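Local coordinates for capsular polysaccharide export system protein KpsC (Thermosulfurimonas dismutans, PDB 6MGB) that probably transfers Kdo from CMP-Kdo in beta-2,4 linkage while building the conserved glycolipid anchor of Gram-negative bacterial capsules, and binds CMP, at residues 163-168 / 203-208; 197-202 / 212-217. All blocks are in the same frame, centred on the assembly; numbering follows the deposited sequence.

Interaction 1 of 2, residues 163-168 / 203-208; sequences DQTYGD and PEVIVG. With C5P (cytidine-5'-monophosphate), chain D.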
loop_
_atom_site.group_PDB
_atom_site.type_symbol
_atom_site.label_atom_id
_atom_site.label_comp_id
_atom_site.label_asym_id
_atom_site.label_seq_id
_atom_site.Cartn_x
_atom_site.Cartn_y
_atom_site.Cartn_z
ATOM N N ASP A 163 2.870 -13.065 4.162
ATOM C CA ASP A 163 4.102 -13.121 3.392
ATOM C C ASP A 163 4.091 -12.016 2.341
ATOM O O ASP A 163 3.038 -11.498 1.963
ATOM C CB ASP A 163 4.269 -14.490 2.724
ATOM C CG ASP A 163 5.701 -14.758 2.285
ATOM O OD1 ASP A 163 6.618 -14.064 2.771
ATOM O OD2 ASP A 163 5.913 -15.666 1.452
ATOM N N GLN A 164 5.283 -11.653 1.875
ATOM C CA GLN A 164 5.443 -10.584 0.901
ATOM C C GLN A 164 6.316 -11.073 -0.248
ATOM O O GLN A 164 6.821 -12.201 -0.241
ATOM C CB GLN A 164 6.029 -9.332 1.565
ATOM C CG GLN A 164 5.034 -8.626 2.467
ATOM C CD GLN A 164 5.673 -7.552 3.323
ATOM O OE1 GLN A 164 5.753 -7.682 4.545
ATOM N NE2 GLN A 164 6.127 -6.481 2.685
ATOM N N THR A 165 6.475 -10.218 -1.256
ATOM C CA THR A 165 7.251 -10.553 -2.440
ATOM C C THR A 165 8.703 -10.147 -2.242
ATOM O O THR A 165 8.994 -9.067 -1.720
ATOM C CB THR A 165 6.694 -9.852 -3.681
ATOM O OG1 THR A 165 6.848 -8.434 -3.541
ATOM C CG2 THR A 165 5.224 -10.186 -3.878
ATOM N N TYR A 166 9.616 -11.011 -2.670
ATOM C CA TYR A 166 11.024 -10.669 -2.563
ATOM C C TYR A 166 11.329 -9.455 -3.432
ATOM O O TYR A 166 10.854 -9.343 -4.565
ATOM C CB TYR A 166 11.905 -11.850 -2.968
ATOM C CG TYR A 166 13.345 -11.593 -2.629
ATOM C CD1 TYR A 166 13.885 -12.014 -1.422
ATOM C CD2 TYR A 166 14.156 -10.885 -3.494
ATOM C CE1 TYR A 166 15.203 -11.757 -1.106
ATOM C CE2 TYR A 166 15.472 -10.623 -3.187
ATOM C CZ TYR A 166 15.989 -11.056 -1.993
ATOM O OH TYR A 166 17.306 -10.791 -1.701
ATOM N N GLY A 167 12.126 -8.539 -2.887
ATOM C CA GLY A 167 12.410 -7.281 -3.542
ATOM C C GLY A 167 11.478 -6.150 -3.169
ATOM O O GLY A 167 11.660 -5.030 -3.662
ATOM N N ASP A 168 10.488 -6.405 -2.314
ATOM C CA ASP A 168 9.553 -5.381 -1.868
ATOM C C ASP A 168 10.298 -4.280 -1.121
ATOM O O ASP A 168 10.823 -4.514 -0.029
ATOM C CB ASP A 168 8.479 -6.018 -0.982
ATOM C CG ASP A 168 7.355 -5.066 -0.634
ATOM O OD1 ASP A 168 7.468 -3.856 -0.924
ATOM O OD2 ASP A 168 6.348 -5.539 -0.067
ATOM N N PRO A 203 -0.187 -12.905 -3.598
ATOM C CA PRO A 203 -0.759 -13.322 -4.894
ATOM C C PRO A 203 0.233 -13.302 -6.043
ATOM O O PRO A 203 0.166 -14.175 -6.918
ATOM C CB PRO A 203 -1.904 -12.319 -5.111
ATOM C CG PRO A 203 -1.647 -11.196 -4.154
ATOM C CD PRO A 203 -0.975 -11.827 -2.982
ATOM N N GLU A 204 1.147 -12.328 -6.081
ATOM C CA GLU A 204 2.147 -12.300 -7.145
ATOM C C GLU A 204 3.066 -13.512 -7.077
ATOM O O GLU A 204 3.631 -13.921 -8.098
ATOM C CB GLU A 204 2.962 -11.008 -7.071
ATOM C CG GLU A 204 2.190 -9.769 -7.491
ATOM C CD GLU A 204 2.991 -8.495 -7.308
ATOM O OE1 GLU A 204 4.237 -8.568 -7.327
ATOM O OE2 GLU A 204 2.373 -7.422 -7.137
ATOM N N VAL A 205 3.235 -14.095 -5.889
ATOM C CA VAL A 205 4.021 -15.316 -5.764
ATOM C C VAL A 205 3.187 -16.528 -6.155
ATOM O O VAL A 205 3.702 -17.485 -6.741
ATOM C CB VAL A 205 4.578 -15.442 -4.334
ATOM C CG1 VAL A 205 5.240 -16.801 -4.124
ATOM C CG2 VAL A 205 5.575 -14.326 -4.058
ATOM N N ILE A 206 1.892 -16.507 -5.837
ATOM C CA ILE A 206 1.006 -17.596 -6.236
ATOM C C ILE A 206 1.005 -17.745 -7.753
ATOM O O ILE A 206 1.102 -18.857 -8.286
ATOM C CB ILE A 206 -0.413 -17.355 -5.688
ATOM C CG1 ILE A 206 -0.401 -17.431 -4.158
ATOM C CG2 ILE A 206 -1.399 -18.366 -6.268
ATOM C CD1 ILE A 206 -1.722 -17.076 -3.499
ATOM N N VAL A 207 0.897 -16.623 -8.474
ATOM C CA VAL A 207 0.867 -16.666 -9.937
ATOM C C VAL A 207 2.246 -16.859 -10.547
ATOM O O VAL A 207 2.373 -16.828 -11.778
ATOM C CB VAL A 207 0.224 -15.392 -10.524
ATOM C CG1 VAL A 207 -1.240 -15.303 -10.118
ATOM C CG2 VAL A 207 0.980 -14.145 -10.088
ATOM N N GLY A 208 3.281 -17.055 -9.731
ATOM C CA GLY A 208 4.594 -17.397 -10.235
ATOM C C GLY A 208 5.394 -16.250 -10.808
ATOM O O GLY A 208 6.422 -16.495 -11.450
HETATM O O3P C5P D . 1.928 -4.510 0.328
HETATM P P C5P D . 1.811 -5.825 -0.410
HETATM O O1P C5P D . 2.467 -6.918 0.428
HETATM O O2P C5P D . 2.348 -5.908 -1.825
HETATM O "O5'" C5P D . 0.256 -6.151 -0.457
HETATM C "C5'" C5P D . -0.585 -5.614 -1.467
HETATM C "C4'" C5P D . -1.977 -6.182 -1.358
HETATM O "O4'" C5P D . -1.962 -7.564 -1.802
HETATM C "C3'" C5P D . -2.544 -6.249 0.054
HETATM O "O3'" C5P D . -3.136 -5.029 0.462
HETATM C "C2'" C5P D . -3.537 -7.403 -0.031
HETATM O "O2'" C5P D . -4.770 -6.980 -0.594
HETATM C "C1'" C5P D . -2.838 -8.342 -1.015
HETATM N N1 C5P D . -2.043 -9.383 -0.321
HETATM C C2 C5P D . -2.579 -10.773 -0.172
HETATM N N3 C5P D . -1.762 -11.821 0.535
HETATM C C4 C5P D . -0.445 -11.495 1.073
HETATM C C5 C5P D . 0.089 -10.111 0.925
HETATM C C6 C5P D . -0.729 -9.064 0.218
HETATM O O2 C5P D . -3.645 -11.043 -0.606
HETATM N N4 C5P D . 0.347 -12.511 1.761
#
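The methyl CG2 of T165 reaches across to the first turn of helix 203-206 and settles over E204 and V205. It meets CG2 of V205 at 4.2 Å and the chain of E204 obliquely, 4.0 Å from CB. CG2 lies anti to the carbonyl carbon of T165, which turns OG1 (chi1 65°) into the position between backbone N and carbonyl carbon and leaves an apolar group for the helix. The E204 carboxylate is engaged through OE1 in a salt bridge with K210. On the other side of the loop, the Q164 chain, extended beyond CG, carries its amide to D168: NE2 donates to OD2 over 2.9 Å, with OD2 in the amide plane but approached from above the carboxylate plane. D168 OD1 meanwhile caps S170 N at the start of helix 169-172, and a type II turn from T165 to D168 shapes the backbone between. Both segments border the nucleotide. Cytosine N4 donates to D163 O at 2.9 Å, and CD of P203 packs against the base, 3.4 Å from C2. A loop after strand 158-162 facing a helix N terminus around a nucleotide is the arrangement of the CMP pocket in this GT-B-clan domain.

Interaction 2 of 2, residues 197-202 / 212-217; sequences IYVKVH and GYLARM. With C5P (cytidine-5'-monophosphate), chain D.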
loop_
_atom_site.group_PDB
_atom_site.type_symbol
_atom_site.label_atom_id
_atom_site.label_comp_id
_atom_site.label_asym_id
_atom_site.label_seq_id
_atom_site.Cartn_x
_atom_site.Cartn_y
_atom_site.Cartn_z
ATOM N N ILE A 197 -0.920 -22.159 13.075
ATOM C CA ILE A 197 -0.163 -21.117 12.392
ATOM C C ILE A 197 -0.471 -21.207 10.904
ATOM O O ILE A 197 -0.244 -22.250 10.279
ATOM C CB ILE A 197 1.346 -21.247 12.651
ATOM C CG1 ILE A 197 1.637 -21.249 14.158
ATOM C CG2 ILE A 197 2.105 -20.126 11.951
ATOM C CD1 ILE A 197 1.087 -20.050 14.911
ATOM N N TYR A 198 -0.987 -20.117 10.343
ATOM C CA TYR A 198 -1.249 -20.012 8.915
ATOM C C TYR A 198 -0.361 -18.939 8.299
ATOM O O TYR A 198 -0.151 -17.876 8.892
ATOM C CB TYR A 198 -2.718 -19.681 8.644
ATOM C CG TYR A 198 -3.675 -20.802 8.977
ATOM C CD1 TYR A 198 -4.144 -20.978 10.270
ATOM C CD2 TYR A 198 -4.118 -21.677 7.994
ATOM C CE1 TYR A 198 -5.022 -22.000 10.578
ATOM C CE2 TYR A 198 -4.994 -22.702 8.293
ATOM C CZ TYR A 198 -5.445 -22.857 9.586
ATOM O OH TYR A 198 -6.318 -23.877 9.892
ATOM N N VAL A 199 0.156 -19.230 7.108
ATOM C CA VAL A 199 0.953 -18.294 6.324
ATOM C C VAL A 199 0.235 -18.063 5.004
ATOM O O VAL A 199 -0.071 -19.021 4.284
ATOM C CB VAL A 199 2.379 -18.824 6.081
ATOM C CG1 VAL A 199 3.152 -17.899 5.145
ATOM C CG2 VAL A 199 3.121 -18.992 7.396
ATOM N N LYS A 200 -0.024 -16.798 4.680
ATOM C CA LYS A 200 -0.690 -16.435 3.433
ATOM C C LYS A 200 0.368 -15.973 2.437
ATOM O O LYS A 200 1.024 -14.947 2.647
ATOM C CB LYS A 200 -1.742 -15.353 3.659
ATOM C CG LYS A 200 -2.414 -14.859 2.378
ATOM C CD LYS A 200 -2.906 -16.019 1.518
ATOM C CE LYS A 200 -3.777 -15.553 0.364
ATOM N NZ LYS A 200 -3.126 -14.492 -0.451
ATOM N N VAL A 201 0.528 -16.735 1.354
ATOM C CA VAL A 201 1.472 -16.372 0.307
ATOM C C VAL A 201 0.910 -15.219 -0.515
ATOM O O VAL A 201 -0.304 -15.107 -0.733
ATOM C CB VAL A 201 1.778 -17.595 -0.577
ATOM C CG1 VAL A 201 2.659 -17.211 -1.757
ATOM C CG2 VAL A 201 2.446 -18.689 0.249
ATOM N N HIS A 202 1.807 -14.358 -0.988
ATOM C CA HIS A 202 1.402 -13.172 -1.730
ATOM C C HIS A 202 0.864 -13.572 -3.105
ATOM O O HIS A 202 1.395 -14.491 -3.734
ATOM C CB HIS A 202 2.598 -12.228 -1.877
ATOM C CG HIS A 202 2.244 -10.857 -2.363
ATOM N ND1 HIS A 202 1.937 -10.589 -3.678
ATOM C CD2 HIS A 202 2.177 -9.671 -1.712
ATOM C CE1 HIS A 202 1.682 -9.300 -3.816
ATOM N NE2 HIS A 202 1.821 -8.720 -2.638
ATOM N N GLY A 212 8.713 -15.445 -2.696
ATOM C CA GLY A 212 8.307 -14.949 -1.398
ATOM C C GLY A 212 9.375 -15.183 -0.342
ATOM O O GLY A 212 10.339 -15.919 -0.534
ATOM N N TYR A 213 9.182 -14.525 0.800
ATOM C CA TYR A 213 10.092 -14.709 1.923
ATOM C C TYR A 213 9.755 -15.985 2.687
ATOM O O TYR A 213 10.556 -16.925 2.736
ATOM C CB TYR A 213 10.034 -13.495 2.855
ATOM C CG TYR A 213 10.458 -12.190 2.215
ATOM C CD1 TYR A 213 11.797 -11.818 2.172
ATOM C CD2 TYR A 213 9.520 -11.321 1.672
ATOM C CE1 TYR A 213 12.189 -10.622 1.596
ATOM C CE2 TYR A 213 9.903 -10.123 1.095
ATOM C CZ TYR A 213 11.236 -9.778 1.060
ATOM O OH TYR A 213 11.616 -8.585 0.487
ATOM N N LEU A 214 8.564 -16.035 3.288
ATOM C CA LEU A 214 8.153 -17.223 4.028
ATOM C C LEU A 214 7.852 -18.388 3.095
ATOM O O LEU A 214 8.016 -19.549 3.485
ATOM C CB LEU A 214 6.927 -16.906 4.884
ATOM C CG LEU A 214 7.123 -15.857 5.981
ATOM C CD1 LEU A 214 5.783 -15.446 6.565
ATOM C CD2 LEU A 214 8.041 -16.388 7.069
ATOM N N ALA A 215 7.426 -18.101 1.864
ATOM C CA ALA A 215 7.055 -19.167 0.940
ATOM C C ALA A 215 8.249 -20.041 0.577
ATOM O O ALA A 215 8.070 -21.217 0.240
ATOM C CB ALA A 215 6.432 -18.568 -0.321
ATOM N N ARG A 216 9.465 -19.496 0.640
ATOM C CA ARG A 216 10.672 -20.246 0.314
ATOM C C ARG A 216 11.270 -20.973 1.511
ATOM O O ARG A 216 12.153 -21.816 1.323
ATOM C CB ARG A 216 11.741 -19.316 -0.269
ATOM C CG ARG A 216 11.272 -18.507 -1.460
ATOM C CD ARG A 216 11.024 -19.333 -2.703
ATOM N NE ARG A 216 12.241 -19.897 -3.283
ATOM C CZ ARG A 216 12.292 -20.467 -4.481
ATOM N NH1 ARG A 216 11.190 -20.532 -5.207
ATOM N NH2 ARG A 216 13.428 -20.975 -4.950
ATOM N N MET A 217 10.825 -20.668 2.724
ATOM C CA MET A 217 11.373 -21.305 3.909
ATOM C C MET A 217 10.805 -22.711 4.080
ATOM O O MET A 217 9.721 -23.040 3.591
ATOM C CB MET A 217 11.063 -20.485 5.159
ATOM C CG MET A 217 11.637 -19.084 5.159
ATOM S SD MET A 217 11.286 -18.240 6.713
ATOM C CE MET A 217 11.836 -16.583 6.328
HETATM O O3P C5P D . 1.928 -4.510 0.328
HETATM P P C5P D . 1.811 -5.825 -0.410
HETATM O O1P C5P D . 2.467 -6.918 0.428
HETATM O O2P C5P D . 2.348 -5.908 -1.825
HETATM O "O5'" C5P D . 0.256 -6.151 -0.457
HETATM C "C5'" C5P D . -0.585 -5.614 -1.467
HETATM C "C4'" C5P D . -1.977 -6.182 -1.358
HETATM O "O4'" C5P D . -1.962 -7.564 -1.802
HETATM C "C3'" C5P D . -2.544 -6.249 0.054
HETATM O "O3'" C5P D . -3.136 -5.029 0.462
HETATM C "C2'" C5P D . -3.537 -7.403 -0.031
HETATM O "O2'" C5P D . -4.770 -6.980 -0.594
HETATM C "C1'" C5P D . -2.838 -8.342 -1.015
HETATM N N1 C5P D . -2.043 -9.383 -0.321
HETATM C C2 C5P D . -2.579 -10.773 -0.172
HETATM N N3 C5P D . -1.762 -11.821 0.535
HETATM C C4 C5P D . -0.445 -11.495 1.073
HETATM C C5 C5P D . 0.089 -10.111 0.925
HETATM C C6 C5P D . -0.729 -9.064 0.218
HETATM O O2 C5P D . -3.645 -11.043 -0.606
HETATM N N4 C5P D . 0.347 -12.511 1.761
#
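The CMP pocket draws K200, V201 and H202 from the end of strand 196-200 and the residues just after it, and segment 212-217 packs behind this strand end, against V199 and V201. CG1 of V199, anti to the backbone N, meets the L214 side chain at an angle, 3.9 Å from CD1. Two residues on, CG2 of V201 touches CB of A215 at 4.0 Å. These small apolar contacts are buried, and L214 also rests on F181 and M184 of helix 180-191.

The side chain of K200 leaves the strand away from 212-217 and brings NZ to the base. Its chain bends at chi2 (50°) and chi4 (52°), curling NZ back to donate to V201 O at 2.9 Å, almost in line with that carbonyl. K200 NZ also donates to N3 of C5P at 3.2 Å, with a longer, weak bond to O2. The K200 carbonyl O in turn receives N4 of C5P in a weak bond of 2.7 Å, bent to 124° at the hydrogen. A methionine in place of K200 would probably leave N3 and O2 without this donor and V201 O without its side-chain partner. H202 serves the phosphate: NE2 donates to O2P of C5P at 3.0 Å, with the phosphorus at the ring edge and in its plane, while ND1 caps E204 N and thereby helps fix the ring's rotation. Base recognition and phosphate binding at the carboxyl end of a parallel strand, just before a helix, are characteristic of nucleotide sites in Rossmann-like domains, as in GT-B glycosyltransferases.

How the interactions relate
From the N terminus the chain leaves strand 158-162 into 163-168, passes through helices 169-172 and 180-191, returns along strand 196-200 within 197-202, enters 203-208 and then reaches 212-217. The segments alternate, so the contacts cross: interaction 1 closes a loop of 34 residues that contains 197-202, and interaction 2 a shorter one of nine that contains helix 203-206. They also touch directly, since the D163 carboxylate takes the backbone N atoms of L214 and A215 at 2.8 Å from OD1 and 2.9 Å from OD2, respectively. Two neighbouring strands of the parallel sheet are thereby tied to the helix and loop that follow, with CMP contacted by 163-168, 197-202 and P203, and 212-217 behind them.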